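Local coordinates for protein N-acetylglucosaminidase (Paenibacillus barengoltzii, PDB 6INX) that probably hydrolyses glycosidic bonds of N-acetylglucosamine-containing saccharides, as a glycoside hydrolase of family 18, at residues 184-189 against 237-242; 190-195 against 207-212; 195-200 against 288-293. All blocks are in the same frame, centred on the assembly; numbering follows the deposited sequence.

Contact 1: 184-189 against 237-242; sequences TYDMRG and YSRMWK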
loop_
_atom_site.group_PDB
_atom_site.type_symbol
_atom_site.label_atom_id
_atom_site.label_comp_id
_atom_site.label_asym_id
_atom_site.label_seq_id
_atom_site.Cartn_x
_atom_site.Cartn_y
_atom_site.Cartn_z
ATOM N N THR A 184 -3.016 -14.394 -3.843
ATOM C CA THR A 184 -3.358 -13.810 -2.540
ATOM C C THR A 184 -2.414 -14.338 -1.451
ATOM O O THR A 184 -2.813 -14.909 -0.431
ATOM C CB THR A 184 -4.837 -13.998 -2.206
ATOM O OG1 THR A 184 -5.182 -15.390 -2.243
ATOM C CG2 THR A 184 -5.716 -13.231 -3.184
ATOM N N TYR A 185 -1.126 -14.126 -1.707
ATOM C CA TYR A 185 -0.037 -14.425 -0.793
ATOM C C TYR A 185 1.091 -13.465 -1.138
ATOM O O TYR A 185 1.067 -12.806 -2.183
ATOM C CB TYR A 185 0.392 -15.907 -0.826
ATOM C CG TYR A 185 0.540 -16.559 -2.182
ATOM C CD1 TYR A 185 1.588 -16.233 -3.024
ATOM C CD2 TYR A 185 -0.366 -17.525 -2.611
ATOM C CE1 TYR A 185 1.734 -16.849 -4.261
ATOM C CE2 TYR A 185 -0.219 -18.157 -3.847
ATOM C CZ TYR A 185 0.825 -17.801 -4.663
ATOM O OH TYR A 185 0.991 -18.405 -5.893
ATOM N N ASP A 186 2.083 -13.378 -0.250
ATOM C CA ASP A 186 3.091 -12.303 -0.317
ATOM C C ASP A 186 2.428 -10.929 -0.398
ATOM O O ASP A 186 3.002 -9.986 -0.951
ATOM C CB ASP A 186 4.071 -12.454 -1.492
ATOM C CG ASP A 186 4.790 -13.773 -1.503
ATOM O OD1 ASP A 186 5.027 -14.345 -0.424
ATOM O OD2 ASP A 186 5.128 -14.232 -2.621
ATOM N N MET A 187 1.204 -10.803 0.130
ATOM C CA MET A 187 0.488 -9.534 0.005
ATOM C C MET A 187 1.113 -8.456 0.868
ATOM O O MET A 187 0.946 -7.261 0.580
ATOM C CB MET A 187 -0.993 -9.699 0.348
ATOM C CG MET A 187 -1.759 -10.483 -0.731
ATOM S SD MET A 187 -3.541 -10.576 -0.499
ATOM C CE MET A 187 -3.620 -11.690 0.913
ATOM N N ARG A 188 1.804 -8.876 1.921
ATOM C CA ARG A 188 2.720 -8.072 2.710
ATOM C C ARG A 188 3.996 -8.886 2.791
ATOM O O ARG A 188 3.954 -10.067 3.145
ATOM C CB ARG A 188 2.160 -7.857 4.114
ATOM C CG ARG A 188 0.846 -7.095 4.088
ATOM C CD ARG A 188 0.101 -7.172 5.425
ATOM N NE ARG A 188 -1.146 -6.424 5.314
ATOM C CZ ARG A 188 -2.234 -6.834 4.661
ATOM N NH1 ARG A 188 -2.253 -8.012 4.044
ATOM N NH2 ARG A 188 -3.302 -6.046 4.588
ATOM N N GLY A 189 5.116 -8.278 2.429
ATOM C CA GLY A 189 6.345 -9.036 2.321
ATOM C C GLY A 189 7.555 -8.153 2.106
ATOM O O GLY A 189 7.828 -7.268 2.919
ATOM N N TYR A 237 3.834 -21.562 3.117
ATOM C CA TYR A 237 5.076 -21.015 3.660
ATOM C C TYR A 237 4.738 -19.680 4.309
ATOM O O TYR A 237 3.644 -19.135 4.123
ATOM C CB TYR A 237 6.129 -20.808 2.552
ATOM C CG TYR A 237 5.663 -19.733 1.607
ATOM C CD1 TYR A 237 4.777 -20.030 0.587
ATOM C CD2 TYR A 237 6.037 -18.399 1.790
ATOM C CE1 TYR A 237 4.282 -19.049 -0.252
ATOM C CE2 TYR A 237 5.557 -17.412 0.952
ATOM C CZ TYR A 237 4.679 -17.745 -0.060
ATOM O OH TYR A 237 4.184 -16.769 -0.875
ATOM N N SER A 238 5.712 -19.131 5.028
ATOM C CA SER A 238 5.512 -17.924 5.815
ATOM C C SER A 238 6.274 -16.726 5.260
ATOM O O SER A 238 7.220 -16.851 4.485
ATOM C CB SER A 238 5.936 -18.159 7.269
ATOM O OG SER A 238 7.337 -18.355 7.392
ATOM N N ARG A 239 5.848 -15.544 5.707
ATOM C CA ARG A 239 6.629 -14.319 5.606
ATOM C C ARG A 239 6.999 -13.898 7.021
ATOM O O ARG A 239 6.246 -14.145 7.965
ATOM C CB ARG A 239 5.813 -13.203 4.931
ATOM C CG ARG A 239 5.738 -13.311 3.399
ATOM C CD ARG A 239 7.018 -12.817 2.755
ATOM N NE ARG A 239 7.059 -13.127 1.330
ATOM C CZ ARG A 239 8.004 -12.698 0.505
ATOM N NH1 ARG A 239 8.987 -11.918 0.945
ATOM N NH2 ARG A 239 7.963 -13.049 -0.772
ATOM N N MET A 240 8.178 -13.295 7.177
ATOM C CA MET A 240 8.743 -13.108 8.508
ATOM C C MET A 240 9.441 -11.764 8.617
ATOM O O MET A 240 10.168 -11.359 7.709
ATOM C CB MET A 240 9.752 -14.228 8.795
ATOM C CG MET A 240 10.470 -14.105 10.128
ATOM S SD MET A 240 11.531 -15.542 10.452
ATOM C CE MET A 240 12.780 -15.315 9.198
ATOM N N TRP A 241 9.202 -11.068 9.729
ATOM C CA TRP A 241 9.883 -9.821 10.033
ATOM C C TRP A 241 10.699 -9.989 11.310
ATOM O O TRP A 241 10.266 -10.661 12.256
ATOM C CB TRP A 241 8.879 -8.681 10.252
ATOM C CG TRP A 241 8.180 -8.167 9.021
ATOM C CD1 TRP A 241 8.465 -7.015 8.347
ATOM C CD2 TRP A 241 7.064 -8.764 8.351
ATOM N NE1 TRP A 241 7.591 -6.852 7.291
ATOM C CE2 TRP A 241 6.718 -7.910 7.275
ATOM C CE3 TRP A 241 6.325 -9.937 8.551
ATOM C CZ2 TRP A 241 5.673 -8.201 6.398
ATOM C CZ3 TRP A 241 5.277 -10.216 7.692
ATOM C CH2 TRP A 241 4.963 -9.354 6.621
ATOM N N LYS A 242 11.859 -9.336 11.352
ATOM C CA LYS A 242 12.796 -9.486 12.453
ATOM C C LYS A 242 12.891 -8.215 13.289
ATOM O O LYS A 242 12.676 -7.104 12.796
ATOM C CB LYS A 242 14.183 -9.835 11.923
ATOM C CG LYS A 242 14.208 -11.124 11.097
ATOM C CD LYS A 242 15.594 -11.370 10.521
ATOM C CE LYS A 242 15.618 -12.671 9.725
ATOM N NZ LYS A 242 16.951 -12.939 9.107
#
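Asp186 OD1 is the polar meeting point of this contact, accepting two hydrogen bonds from strand 237-241. The hydroxyl of Tyr237 donates from one face of the carboxylate, OH to OD1 2.6 Å. From the opposite face comes Arg239, whose NE lies 2.9 Å from OD1 of Asp186 in a salt bridge. OD1 sits near the plane of both donor groups, while the carboxylate stands almost upright to the guanidinium, the planes 84° apart. A bend in the arginine chain at chi2 (-78°) turns NE toward the aspartate, and its NH1 is taken by the carbonyl of Gly259.

The elements joined are the loop after the sixth strand of the family 18 TIM barrel, beginning in a Thr-Tyr-Asp sequence, and the first strand of the antiparallel sheet inserted between barrel strands 230-235 and 320-324, consistent with the insertion domain found in many family 18 chitinases.

Apolar and close packing fills the remainder. Tyr185 CD1 rests 3.4 Å from the hydroxyl OH of Tyr237. Trp241 brings CH2 to 4.0 Å from Arg188 CB and also abuts Arg188 O, a buried carbonyl with no hydrogen-bonding partner in the model. The guanidinium of Arg188 leads away to Asp207, and Trp241 NE1 bonds to the carbonyl of Gln192. Gly189 CA lies 3.9 Å from CD of Arg239.

Contact 2: 190-195 against 207-212; sequences GFQTLT and DLFRIS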
loop_
_atom_site.group_PDB
_atom_site.type_symbol
_atom_site.label_atom_id
_atom_site.label_comp_id
_atom_site.label_asym_id
_atom_site.label_seq_id
_atom_site.Cartn_x
_atom_site.Cartn_y
_atom_site.Cartn_z
ATOM N N GLY A 190 8.257 -8.349 0.990
ATOM C CA GLY A 190 9.582 -7.770 0.825
ATOM C C GLY A 190 9.616 -6.274 0.566
ATOM O O GLY A 190 10.712 -5.699 0.546
ATOM N N PHE A 191 8.470 -5.633 0.370
ATOM C CA PHE A 191 8.446 -4.194 0.130
ATOM C C PHE A 191 7.980 -3.377 1.328
ATOM O O PHE A 191 7.945 -2.145 1.239
ATOM C CB PHE A 191 7.574 -3.863 -1.086
ATOM C CG PHE A 191 8.100 -4.437 -2.371
ATOM C CD1 PHE A 191 9.277 -3.963 -2.910
ATOM C CD2 PHE A 191 7.438 -5.472 -3.015
ATOM C CE1 PHE A 191 9.783 -4.490 -4.095
ATOM C CE2 PHE A 191 7.945 -6.001 -4.196
ATOM C CZ PHE A 191 9.116 -5.505 -4.728
ATOM N N GLN A 192 7.640 -4.007 2.453
ATOM C CA GLN A 192 7.167 -3.245 3.601
ATOM C C GLN A 192 7.860 -3.687 4.883
ATOM O O GLN A 192 8.150 -4.869 5.084
ATOM C CB GLN A 192 5.627 -3.295 3.737
ATOM C CG GLN A 192 5.069 -4.661 4.072
ATOM C CD GLN A 192 3.559 -4.637 4.139
ATOM O OE1 GLN A 192 2.884 -4.530 3.110
ATOM N NE2 GLN A 192 3.017 -4.702 5.362
ATOM N N THR A 193 8.090 -2.708 5.761
ATOM C CA THR A 193 8.685 -2.960 7.063
ATOM C C THR A 193 7.641 -3.064 8.165
ATOM O O THR A 193 8.000 -3.331 9.316
ATOM C CB THR A 193 9.681 -1.856 7.423
ATOM O OG1 THR A 193 9.011 -0.594 7.366
ATOM C CG2 THR A 193 10.858 -1.836 6.461
ATOM N N LEU A 194 6.362 -2.884 7.843
ATOM C CA LEU A 194 5.293 -3.083 8.815
ATOM C C LEU A 194 4.858 -4.543 8.783
ATOM O O LEU A 194 4.614 -5.095 7.707
ATOM C CB LEU A 194 4.093 -2.208 8.451
ATOM C CG LEU A 194 3.053 -2.166 9.567
ATOM C CD1 LEU A 194 3.569 -1.353 10.742
ATOM C CD2 LEU A 194 1.750 -1.568 9.043
ATOM N N THR A 195 4.754 -5.165 9.957
ATOM C CA THR A 195 4.300 -6.543 9.987
ATOM C C THR A 195 2.812 -6.628 9.664
ATOM O O THR A 195 2.040 -5.670 9.827
ATOM C CB THR A 195 4.547 -7.189 11.352
ATOM O OG1 THR A 195 3.733 -6.556 12.353
ATOM C CG2 THR A 195 6.007 -7.075 11.763
ATOM N N ASP A 207 -4.583 -2.071 10.402
ATOM C CA ASP A 207 -3.515 -2.295 9.430
ATOM C C ASP A 207 -3.481 -1.127 8.447
ATOM O O ASP A 207 -4.494 -0.822 7.818
ATOM C CB ASP A 207 -3.797 -3.594 8.670
ATOM C CG ASP A 207 -2.601 -4.083 7.871
ATOM O OD1 ASP A 207 -1.616 -3.330 7.742
ATOM O OD2 ASP A 207 -2.660 -5.226 7.356
ATOM N N LEU A 208 -2.314 -0.477 8.307
ATOM C CA LEU A 208 -2.189 0.595 7.317
ATOM C C LEU A 208 -2.353 0.071 5.898
ATOM O O LEU A 208 -2.749 0.822 4.998
ATOM C CB LEU A 208 -0.828 1.293 7.438
ATOM C CG LEU A 208 -0.581 2.089 8.719
ATOM C CD1 LEU A 208 0.838 2.652 8.717
ATOM C CD2 LEU A 208 -1.593 3.208 8.904
ATOM N N PHE A 209 -2.056 -1.205 5.675
ATOM C CA PHE A 209 -2.205 -1.847 4.378
ATOM C C PHE A 209 -3.538 -2.582 4.379
ATOM O O PHE A 209 -3.876 -3.246 5.364
ATOM C CB PHE A 209 -1.033 -2.799 4.151
ATOM C CG PHE A 209 0.292 -2.091 4.077
ATOM C CD1 PHE A 209 0.785 -1.658 2.853
ATOM C CD2 PHE A 209 1.027 -1.837 5.214
ATOM C CE1 PHE A 209 1.996 -0.983 2.780
ATOM C CE2 PHE A 209 2.244 -1.158 5.146
ATOM C CZ PHE A 209 2.724 -0.744 3.922
ATOM N N ARG A 210 -4.324 -2.411 3.313
ATOM C CA ARG A 210 -5.736 -2.786 3.340
ATOM C C ARG A 210 -6.079 -4.001 2.481
ATOM O O ARG A 210 -7.259 -4.340 2.365
ATOM C CB ARG A 210 -6.626 -1.593 2.976
ATOM C CG ARG A 210 -6.311 -0.310 3.764
ATOM C CD ARG A 210 -6.428 -0.490 5.278
ATOM N NE ARG A 210 -7.792 -0.782 5.694
ATOM C CZ ARG A 210 -8.108 -1.392 6.832
ATOM N NH1 ARG A 210 -7.155 -1.781 7.672
ATOM N NH2 ARG A 210 -9.387 -1.625 7.111
ATOM N N ILE A 211 -5.091 -4.673 1.897
ATOM C CA ILE A 211 -5.355 -5.797 1.004
ATOM C C ILE A 211 -5.623 -7.076 1.800
ATOM O O ILE A 211 -5.235 -7.220 2.963
ATOM C CB ILE A 211 -4.198 -5.962 -0.003
ATOM C CG1 ILE A 211 -4.594 -6.826 -1.215
ATOM C CG2 ILE A 211 -2.975 -6.535 0.691
ATOM C CD1 ILE A 211 -5.778 -6.306 -2.024
ATOM N N SER A 212 -6.315 -8.011 1.149
ATOM C CA SER A 212 -6.706 -9.303 1.701
ATOM C C SER A 212 -7.263 -10.103 0.530
ATOM O O SER A 212 -7.463 -9.560 -0.558
ATOM C CB SER A 212 -7.769 -9.153 2.801
ATOM O OG SER A 212 -8.972 -8.616 2.272
HETATM O O HOH W 1 0.729 -4.642 7.390
#
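The carboxamide of Gln192 lies over one face of the Phe209 ring with its oxygen, not an N-H, above the ring centre. OE1 of Gln192 stands 3.5 Å above the plane of Phe209, and the amide is tilted 30° from parallel to the ring. NE2 of Gln192 is beside it, over the ring margin, 3.5 Å from CD2 of Phe209. Both segments belong to one long loop of the TIM barrel, between its sixth strand, 179-183, and helix 213-222, so the contact folds this loop back upon itself. What fixes the amide in its rotation is a bond within the 190-195 segment: NE2 of Gln192 donates almost straight to Leu194 O, 2.9 Å away, with the acceptor in the amide plane.

Leu194 works on another side of the same aromatic. Its CG is anti to the backbone N (chi1 -169°), and the CD2 branch reaches the ring edge, 3.9 Å from CD2 of Phe209; the same methyl also touches Leu208 CB.

The polar link between the segments runs through a water. It donates to Thr195 O and to Asp207 OD1 and receives a weak bond from Gln192 NE2. The other oxygen of Asp207 pairs with Arg188. The second subunit of the assembly also touches this region, with Arg210 salt-bridged to Asp166 of the second subunit and Leu194 packed on Glu117 of that subunit. Asp207 also shapes its own backbone into an Asx turn, its OD1 accepting from Phe209 N at 3.0 Å.

Contact 3: 195-200 against 288-293; sequences TGHHTN and APYLFD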
loop_
_atom_site.group_PDB
_atom_site.type_symbol
_atom_site.label_atom_id
_atom_site.label_comp_id
_atom_site.label_asym_id
_atom_site.label_seq_id
_atom_site.Cartn_x
_atom_site.Cartn_y
_atom_site.Cartn_z
ATOM N N THR A 195 4.754 -5.165 9.957
ATOM C CA THR A 195 4.300 -6.543 9.987
ATOM C C THR A 195 2.812 -6.628 9.664
ATOM O O THR A 195 2.040 -5.670 9.827
ATOM C CB THR A 195 4.547 -7.189 11.352
ATOM O OG1 THR A 195 3.733 -6.556 12.353
ATOM C CG2 THR A 195 6.007 -7.075 11.763
ATOM N N GLY A 196 2.416 -7.797 9.182
ATOM C CA GLY A 196 1.018 -8.070 8.928
ATOM C C GLY A 196 0.881 -9.439 8.294
ATOM O O GLY A 196 1.856 -10.172 8.152
ATOM N N HIS A 197 -0.346 -9.757 7.909
ATOM C CA HIS A 197 -0.637 -11.078 7.366
ATOM C C HIS A 197 -0.337 -11.100 5.874
ATOM O O HIS A 197 -0.828 -10.249 5.130
ATOM C CB HIS A 197 -2.120 -11.365 7.567
ATOM C CG HIS A 197 -2.553 -11.319 8.999
ATOM N ND1 HIS A 197 -1.988 -12.118 9.969
ATOM C CD2 HIS A 197 -3.487 -10.564 9.626
ATOM C CE1 HIS A 197 -2.560 -11.862 11.134
ATOM N NE2 HIS A 197 -3.475 -10.925 10.952
ATOM N N HIS A 198 0.411 -12.108 5.420
ATOM C CA HIS A 198 0.781 -12.140 4.008
ATOM C C HIS A 198 -0.256 -12.817 3.128
ATOM O O HIS A 198 -0.240 -12.621 1.908
ATOM C CB HIS A 198 2.215 -12.684 3.822
ATOM C CG HIS A 198 2.312 -14.165 3.596
ATOM N ND1 HIS A 198 2.410 -14.720 2.339
ATOM C CD2 HIS A 198 2.449 -15.192 4.470
ATOM C CE1 HIS A 198 2.547 -16.030 2.443
ATOM N NE2 HIS A 198 2.571 -16.343 3.726
ATOM N N THR A 199 -1.166 -13.585 3.719
ATOM C CA THR A 199 -2.104 -14.384 2.947
ATOM C C THR A 199 -3.473 -14.402 3.635
ATOM O O THR A 199 -4.170 -15.419 3.674
ATOM C CB THR A 199 -1.492 -15.753 2.624
ATOM O OG1 THR A 199 -2.305 -16.462 1.682
ATOM C CG2 THR A 199 -1.240 -16.595 3.880
ATOM N N ASN A 200 -3.887 -13.238 4.135
ATOM C CA ASN A 200 -5.080 -13.128 4.969
ATOM C C ASN A 200 -6.374 -13.122 4.163
ATOM O O ASN A 200 -6.510 -12.405 3.170
ATOM C CB ASN A 200 -5.029 -11.848 5.813
ATOM C CG ASN A 200 -4.779 -10.579 4.982
ATOM O OD1 ASN A 200 -3.893 -10.539 4.108
ATOM N ND2 ASN A 200 -5.544 -9.517 5.277
ATOM N N ALA A 288 -6.660 -15.456 10.199
ATOM C CA ALA A 288 -5.280 -15.813 9.897
ATOM C C ALA A 288 -4.479 -16.109 11.158
ATOM O O ALA A 288 -4.625 -15.400 12.168
ATOM C CB ALA A 288 -4.582 -14.686 9.116
ATOM N N PRO A 289 -3.622 -17.128 11.128
ATOM C CA PRO A 289 -2.726 -17.387 12.254
ATOM C C PRO A 289 -1.410 -16.642 12.110
ATOM O O PRO A 289 -0.956 -16.318 11.011
ATOM C CB PRO A 289 -2.486 -18.895 12.125
ATOM C CG PRO A 289 -2.367 -19.086 10.619
ATOM C CD PRO A 289 -3.439 -18.122 10.051
ATOM N N TYR A 290 -0.781 -16.381 13.251
ATOM C CA TYR A 290 0.535 -15.759 13.261
ATOM C C TYR A 290 1.300 -16.215 14.494
ATOM O O TYR A 290 0.703 -16.624 15.493
ATOM C CB TYR A 290 0.466 -14.227 13.156
ATOM C CG TYR A 290 -0.292 -13.500 14.253
ATOM C CD1 TYR A 290 -1.680 -13.472 14.258
ATOM C CD2 TYR A 290 0.381 -12.783 15.230
ATOM C CE1 TYR A 290 -2.383 -12.779 15.243
ATOM C CE2 TYR A 290 -0.307 -12.080 16.219
ATOM C CZ TYR A 290 -1.690 -12.087 16.214
ATOM O OH TYR A 290 -2.364 -11.388 17.200
ATOM N N LEU A 291 2.630 -16.140 14.415
ATOM C CA LEU A 291 3.515 -16.533 15.505
ATOM C C LEU A 291 4.328 -15.332 15.955
ATOM O O LEU A 291 4.742 -14.508 15.136
ATOM C CB LEU A 291 4.500 -17.611 15.059
ATOM C CG LEU A 291 3.920 -18.840 14.376
ATOM C CD1 LEU A 291 5.038 -19.844 14.097
ATOM C CD2 LEU A 291 2.844 -19.469 15.239
ATOM N N PHE A 292 4.568 -15.243 17.259
ATOM C CA PHE A 292 5.417 -14.192 17.794
ATOM C C PHE A 292 6.097 -14.715 19.044
ATOM O O PHE A 292 5.456 -15.366 19.873
ATOM C CB PHE A 292 4.591 -12.948 18.148
ATOM C CG PHE A 292 5.418 -11.721 18.400
ATOM C CD1 PHE A 292 6.357 -11.305 17.477
ATOM C CD2 PHE A 292 5.239 -10.967 19.552
ATOM C CE1 PHE A 292 7.120 -10.170 17.695
ATOM C CE2 PHE A 292 5.991 -9.812 19.768
ATOM C CZ PHE A 292 6.926 -9.419 18.836
ATOM N N ASP A 293 7.390 -14.415 19.185
ATOM C CA ASP A 293 8.160 -14.804 20.362
ATOM C C ASP A 293 8.626 -13.605 21.169
ATOM O O ASP A 293 9.468 -13.760 22.063
ATOM C CB ASP A 293 9.371 -15.649 19.959
ATOM C CG ASP A 293 10.478 -14.824 19.310
ATOM O OD1 ASP A 293 10.197 -13.723 18.782
ATOM O OD2 ASP A 293 11.643 -15.267 19.311
HETATM O O HOH W 2 -0.860 -14.459 8.993
#
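The backbones of loop 195-200 and strand 288-292 approach most closely at Asn200 and Ala288, whose CA atoms are 5.6 Å apart. Here the TIM-barrel loop after strand 179-183 is laid against a strand of the inserted antiparallel sheet. The contact itself is carried by His197. The methyl of Ala288 lies over one face of the ring in a CH-pi contact, CB 3.9 Å from the His197 centroid and displaced toward the rim, nearest ND1. At the edge of the imidazole, CE1 of His197 meets CD1 of Tyr290 at 3.6 Å, the two rings oblique with planes 62° apart. With CG anti to the carbonyl carbon (chi1 -59°) the imidazole is carried onto the strand, and its turn about CB-CG points ND1 of His197 at a water 2.8 Å away, which donates to Pro289 O. NE2 of His197 bonds to Asp283 on the neighbouring strand 279-283. A leucine in place of His197 would probably leave Asp283 and the bridging water without their imidazole partner and take away the flat face under the Ala288 methyl. With both nitrogens engaged, the ring is fixed in rotation, and the nearby carboxylate of Asp283 would be expected to polarise it.

In the fold
All three contacts involve the loop that follows barrel strand 179-183; two tie it to the antiparallel insertion sheet and one ties it to itself. Contacts 1 and 3, at strands 237-241 and 288-292, are buried within one subunit. Contact 1, closest to the centre of the chain, centres on a carboxylate held by a salt bridge and a hydroxyl, with packing beside it; contact 3, farther out, depends on an imidazole, a methyl, a tyrosine ring and a water. Contact 2 joins two parts of the loop and lies at the subunit interface, where amide-on-ring and apolar packing replace direct polar bonds. Arg188 bridges all three through its carbonyl partner in 195-200 and its partners in 207-212. Contacts 2 and 3 share Thr195.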